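Local atomic coordinates of probable L,D-transpeptidase 3 (Mycobacterium tuberculosis, PDB entry 6D4K), a protein that is a probable L,D-transpeptidase of the mycobacterial cell wall, unable to form 3->3 peptidoglycan cross-links from tetrapeptide stems but possibly anchoring proteins to peptidoglycan. Residues I210-A220 and C236-Y247. Sequence-based numbering, arbitrary orientation.
Sequences ITSRGLYVHSA and CISLSREDAEWY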
loop_
_atom_site.group_PDB
_atom_site.type_symbol
_atom_site.label_atom_id
_atom_site.label_comp_id
_atom_site.label_asym_id
_atom_site.label_seq_id
_atom_site.Cartn_x
_atom_site.Cartn_y
_atom_site.Cartn_z
ATOM N N ILE A 210 0.600 -3.876 1.186
ATOM C CA ILE A 210 0.247 -3.174 -0.044
ATOM C C ILE A 210 -0.534 -4.025 -1.037
ATOM O O ILE A 210 -1.004 -3.489 -2.049
ATOM C CB ILE A 210 1.462 -2.502 -0.728
ATOM C CG1 ILE A 210 2.500 -3.543 -1.151
ATOM C CG2 ILE A 210 2.083 -1.458 0.181
ATOM C CD1 ILE A 210 3.675 -2.956 -1.920
ATOM N N THR A 211 -0.695 -5.326 -0.802
ATOM C CA THR A 211 -1.614 -6.114 -1.609
ATOM C C THR A 211 -2.377 -7.076 -0.714
ATOM O O THR A 211 -1.900 -7.467 0.353
ATOM C CB THR A 211 -0.930 -6.925 -2.727
ATOM O OG1 THR A 211 -0.219 -8.036 -2.165
ATOM C CG2 THR A 211 0.012 -6.060 -3.580
ATOM N N SER A 212 -3.576 -7.450 -1.167
ATOM C CA SER A 212 -4.381 -8.403 -0.411
ATOM C C SER A 212 -3.713 -9.772 -0.336
ATOM O O SER A 212 -3.918 -10.504 0.639
ATOM C CB SER A 212 -5.779 -8.517 -1.021
ATOM O OG SER A 212 -5.720 -8.584 -2.436
ATOM N N ARG A 213 -2.905 -10.131 -1.336
ATOM C CA ARG A 213 -2.249 -11.435 -1.350
ATOM C C ARG A 213 -1.049 -11.532 -0.415
ATOM O O ARG A 213 -0.542 -12.640 -0.211
ATOM C CB ARG A 213 -1.884 -11.847 -2.779
ATOM C CG ARG A 213 -3.059 -11.713 -3.727
ATOM C CD ARG A 213 -2.658 -11.442 -5.173
ATOM N NE ARG A 213 -2.018 -10.146 -5.427
ATOM C CZ ARG A 213 -2.510 -8.943 -5.143
ATOM N NH1 ARG A 213 -3.678 -8.789 -4.521
ATOM N NH2 ARG A 213 -1.807 -7.871 -5.493
ATOM N N GLY A 214 -0.581 -10.423 0.154
ATOM C CA GLY A 214 0.430 -10.511 1.189
ATOM C C GLY A 214 1.766 -9.865 0.873
ATOM O O GLY A 214 2.798 -10.270 1.415
ATOM N N LEU A 215 1.765 -8.863 0.002
ATOM C CA LEU A 215 2.962 -8.093 -0.293
ATOM C C LEU A 215 3.088 -6.962 0.721
ATOM O O LEU A 215 2.106 -6.277 1.020
ATOM C CB LEU A 215 2.831 -7.499 -1.695
ATOM C CG LEU A 215 4.069 -6.838 -2.276
ATOM C CD1 LEU A 215 5.109 -7.902 -2.416
ATOM C CD2 LEU A 215 3.773 -6.189 -3.617
ATOM N N TYR A 216 4.299 -6.762 1.247
ATOM C CA TYR A 216 4.533 -5.765 2.286
ATOM C C TYR A 216 5.791 -4.960 1.994
ATOM O O TYR A 216 6.721 -5.442 1.338
ATOM C CB TYR A 216 4.764 -6.416 3.658
ATOM C CG TYR A 216 3.560 -7.088 4.266
ATOM C CD1 TYR A 216 3.184 -8.377 3.885
ATOM C CD2 TYR A 216 2.829 -6.464 5.265
ATOM C CE1 TYR A 216 2.085 -9.000 4.458
ATOM C CE2 TYR A 216 1.737 -7.081 5.846
ATOM C CZ TYR A 216 1.367 -8.347 5.442
ATOM O OH TYR A 216 0.269 -8.953 6.022
ATOM N N VAL A 217 5.801 -3.721 2.490
ATOM C CA VAL A 217 7.032 -3.016 2.834
ATOM C C VAL A 217 7.278 -3.288 4.309
ATOM O O VAL A 217 6.372 -3.114 5.133
ATOM C CB VAL A 217 6.889 -1.501 2.594
ATOM C CG1 VAL A 217 8.192 -0.798 2.924
ATOM C CG2 VAL A 217 6.466 -1.200 1.162
ATOM N N HIS A 218 8.481 -3.732 4.660
ATOM C CA HIS A 218 8.660 -4.140 6.046
ATOM C C HIS A 218 10.125 -4.105 6.449
ATOM O O HIS A 218 11.030 -4.024 5.613
ATOM C CB HIS A 218 8.052 -5.524 6.293
ATOM C CG HIS A 218 8.792 -6.638 5.626
ATOM N ND1 HIS A 218 9.800 -7.338 6.253
ATOM C CD2 HIS A 218 8.672 -7.177 4.390
ATOM C CE1 HIS A 218 10.269 -8.261 5.432
ATOM N NE2 HIS A 218 9.601 -8.185 4.296
ATOM N N SER A 219 10.338 -4.169 7.761
ATOM C CA SER A 219 11.680 -4.267 8.320
ATOM C C SER A 219 12.214 -5.674 8.120
ATOM O O SER A 219 11.515 -6.662 8.368
ATOM C CB SER A 219 11.648 -3.969 9.816
ATOM O OG SER A 219 10.586 -4.669 10.445
ATOM N N ALA A 220 13.466 -5.768 7.686
ATOM C CA ALA A 220 14.104 -7.056 7.405
ATOM C C ALA A 220 15.538 -7.037 7.920
ATOM O O ALA A 220 16.498 -7.031 7.143
ATOM C CB ALA A 220 14.042 -7.369 5.908
ATOM N N CYS A 236 8.424 -9.104 -1.250
ATOM C CA CYS A 236 8.247 -7.931 -0.410
ATOM C C CYS A 236 9.382 -6.932 -0.613
ATOM O O CYS A 236 10.453 -7.255 -1.127
ATOM C CB CYS A 236 8.166 -8.334 1.063
ATOM S SG CYS A 236 6.657 -9.236 1.484
ATOM N N ILE A 237 9.118 -5.696 -0.206
ATOM C CA ILE A 237 10.097 -4.614 -0.252
ATOM C C ILE A 237 10.755 -4.540 1.120
ATOM O O ILE A 237 10.125 -4.141 2.102
ATOM C CB ILE A 237 9.431 -3.284 -0.622
ATOM C CG1 ILE A 237 8.875 -3.346 -2.049
ATOM C CG2 ILE A 237 10.404 -2.114 -0.419
ATOM C CD1 ILE A 237 7.790 -2.327 -2.322
ATOM N N SER A 238 12.028 -4.927 1.186
ATOM C CA SER A 238 12.733 -5.079 2.450
ATOM C C SER A 238 13.487 -3.797 2.776
ATOM O O SER A 238 14.174 -3.246 1.912
ATOM C CB SER A 238 13.741 -6.222 2.337
ATOM O OG SER A 238 13.090 -7.469 2.190
ATOM N N LEU A 239 13.379 -3.345 4.025
ATOM C CA LEU A 239 14.096 -2.173 4.510
ATOM C C LEU A 239 14.806 -2.517 5.812
ATOM O O LEU A 239 14.518 -3.528 6.455
ATOM C CB LEU A 239 13.139 -0.999 4.772
ATOM C CG LEU A 239 12.278 -0.484 3.617
ATOM C CD1 LEU A 239 11.309 0.577 4.111
ATOM C CD2 LEU A 239 13.155 0.065 2.500
ATOM N N SER A 240 15.747 -1.655 6.204
ATOM C CA SER A 240 16.314 -1.755 7.541
ATOM C C SER A 240 15.231 -1.451 8.574
ATOM O O SER A 240 14.200 -0.851 8.265
ATOM C CB SER A 240 17.470 -0.765 7.714
ATOM O OG SER A 240 16.992 0.570 7.820
ATOM N N ARG A 241 15.471 -1.868 9.821
ATOM C CA ARG A 241 14.495 -1.582 10.873
ATOM C C ARG A 241 14.269 -0.083 11.026
ATOM O O ARG A 241 13.126 0.369 11.165
ATOM C CB ARG A 241 14.927 -2.195 12.207
ATOM C CG ARG A 241 13.824 -2.141 13.259
ATOM C CD ARG A 241 14.338 -2.359 14.677
ATOM N NE ARG A 241 13.240 -2.656 15.597
ATOM C CZ ARG A 241 12.512 -1.738 16.229
ATOM N NH1 ARG A 241 12.756 -0.446 16.046
ATOM N NH2 ARG A 241 11.533 -2.114 17.042
ATOM N N GLU A 242 15.346 0.702 10.979
ATOM C CA GLU A 242 15.234 2.142 11.188
ATOM C C GLU A 242 14.505 2.822 10.031
ATOM O O GLU A 242 13.668 3.706 10.253
ATOM C CB GLU A 242 16.620 2.753 11.390
ATOM C CG GLU A 242 17.325 2.298 12.670
ATOM C CD GLU A 242 17.969 0.915 12.551
ATOM O OE1 GLU A 242 18.162 0.443 11.410
ATOM O OE2 GLU A 242 18.284 0.308 13.598
ATOM N N ASP A 243 14.802 2.423 8.789
ATOM C CA ASP A 243 14.097 3.004 7.648
ATOM C C ASP A 243 12.636 2.569 7.630
ATOM O O ASP A 243 11.747 3.385 7.349
ATOM C CB ASP A 243 14.797 2.642 6.335
ATOM C CG ASP A 243 16.058 3.463 6.094
ATOM O OD1 ASP A 243 16.218 4.523 6.734
ATOM O OD2 ASP A 243 16.889 3.052 5.253
ATOM N N ALA A 244 12.370 1.292 7.945
ATOM C CA ALA A 244 10.993 0.801 8.020
ATOM C C ALA A 244 10.196 1.519 9.104
ATOM O O ALA A 244 9.019 1.841 8.904
ATOM C CB ALA A 244 10.988 -0.711 8.263
ATOM N N GLU A 245 10.806 1.750 10.270
ATOM C CA GLU A 245 10.096 2.415 11.357
ATOM C C GLU A 245 9.666 3.817 10.954
ATOM O O GLU A 245 8.520 4.219 11.188
ATOM C CB GLU A 245 10.974 2.461 12.608
ATOM C CG GLU A 245 10.415 3.327 13.721
ATOM C CD GLU A 245 11.376 3.474 14.879
ATOM O OE1 GLU A 245 10.903 3.703 16.007
ATOM O OE2 GLU A 245 12.603 3.362 14.660
ATOM N N TRP A 246 10.575 4.564 10.324
ATOM C CA TRP A 246 10.292 5.931 9.908
ATOM C C TRP A 246 9.201 5.965 8.845
ATOM O O TRP A 246 8.244 6.738 8.949
ATOM C CB TRP A 246 11.583 6.571 9.395
ATOM C CG TRP A 246 11.470 8.018 9.159
ATOM C CD1 TRP A 246 11.745 9.019 10.046
ATOM C CD2 TRP A 246 11.036 8.649 7.959
ATOM N NE1 TRP A 246 11.520 10.234 9.465
ATOM C CE2 TRP A 246 11.076 10.038 8.184
ATOM C CE3 TRP A 246 10.625 8.177 6.709
ATOM C CZ2 TRP A 246 10.709 10.962 7.207
ATOM C CZ3 TRP A 246 10.259 9.094 5.743
ATOM C CH2 TRP A 246 10.304 10.469 5.998
ATOM N N TYR A 247 9.305 5.107 7.829
ATOM C CA TYR A 247 8.268 5.053 6.799
ATOM C C TYR A 247 6.919 4.635 7.385
ATOM O O TYR A 247 5.883 5.232 7.081
ATOM C CB TYR A 247 8.689 4.085 5.692
ATOM C CG TYR A 247 7.600 3.863 4.683
ATOM C CD1 TYR A 247 7.048 2.601 4.496
ATOM C CD2 TYR A 247 7.138 4.910 3.895
ATOM C CE1 TYR A 247 6.055 2.385 3.558
ATOM C CE2 TYR A 247 6.140 4.705 2.957
ATOM C CZ TYR A 247 5.607 3.437 2.786
ATOM O OH TYR A 247 4.604 3.232 1.857
#
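The imidazole of His-218 meets Cys-236 edge-on: the CB of Cys-236 lies in the ring plane, 3.5 Å from His-218 NE2, while Ser-238 OG and Ile-237 O approach the ring obliquely. A chi1 of 69° sets the ring between its own backbone N and carbonyl carbon and carries NE2 toward the neighbouring strand. On the ring's other nitrogen, His-218 ND1 donates to Ser-219 O at 2.8 Å, reaching this carbonyl from above its plane; the bond limits rotation of the ring and leaves NE2 facing the cysteine side. At the edge of the Tyr-216 ring, near its plane, sits Cys-236 SG, which also accepts a weak bond from Tyr-216 N at 3.4 Å. The chi1 of -69°, SG anti to the carbonyl carbon, brings the sulfur to Tyr-216 N, while Leu-215 CD1 packs against the Cys-236 backbone.

Strands 216-219 and 237-239 run parallel, joined by alternating backbone bonds from Ile-237 N to Tyr-216 O through to Ala-220 N and Leu-239 O. The opposite face of the sheet from His-218 and Ser-238 is mainly apolar, Val-217, Ile-237 and Leu-239 sharing it with Ser-219, whose OG bonds to Tyr-206 N. There beta-branched Val-217 spreads its two methyls: CG1 meets Leu-239 CD1 at 3.6 Å and touches Tyr-247 CE1, the Val-217 and Tyr-247 side chains crossing at about a right angle, while CG2 touches Ile-237 CD1. The small Ala-244 lets helix 241-250 come close, its CB 3.7 Å from Ser-219 CB; Ser-240 caps that helix by accepting from Asp-243 N.

A histidine on one strand and a cysteine just before the start of its parallel neighbour are characteristic of the YkuD-type L,D-transpeptidase catalytic domain, whose active site probably uses Cys-236, which covalently binds the acetyl group of faropenem, as nucleophile and His-218 as proton donor/acceptor.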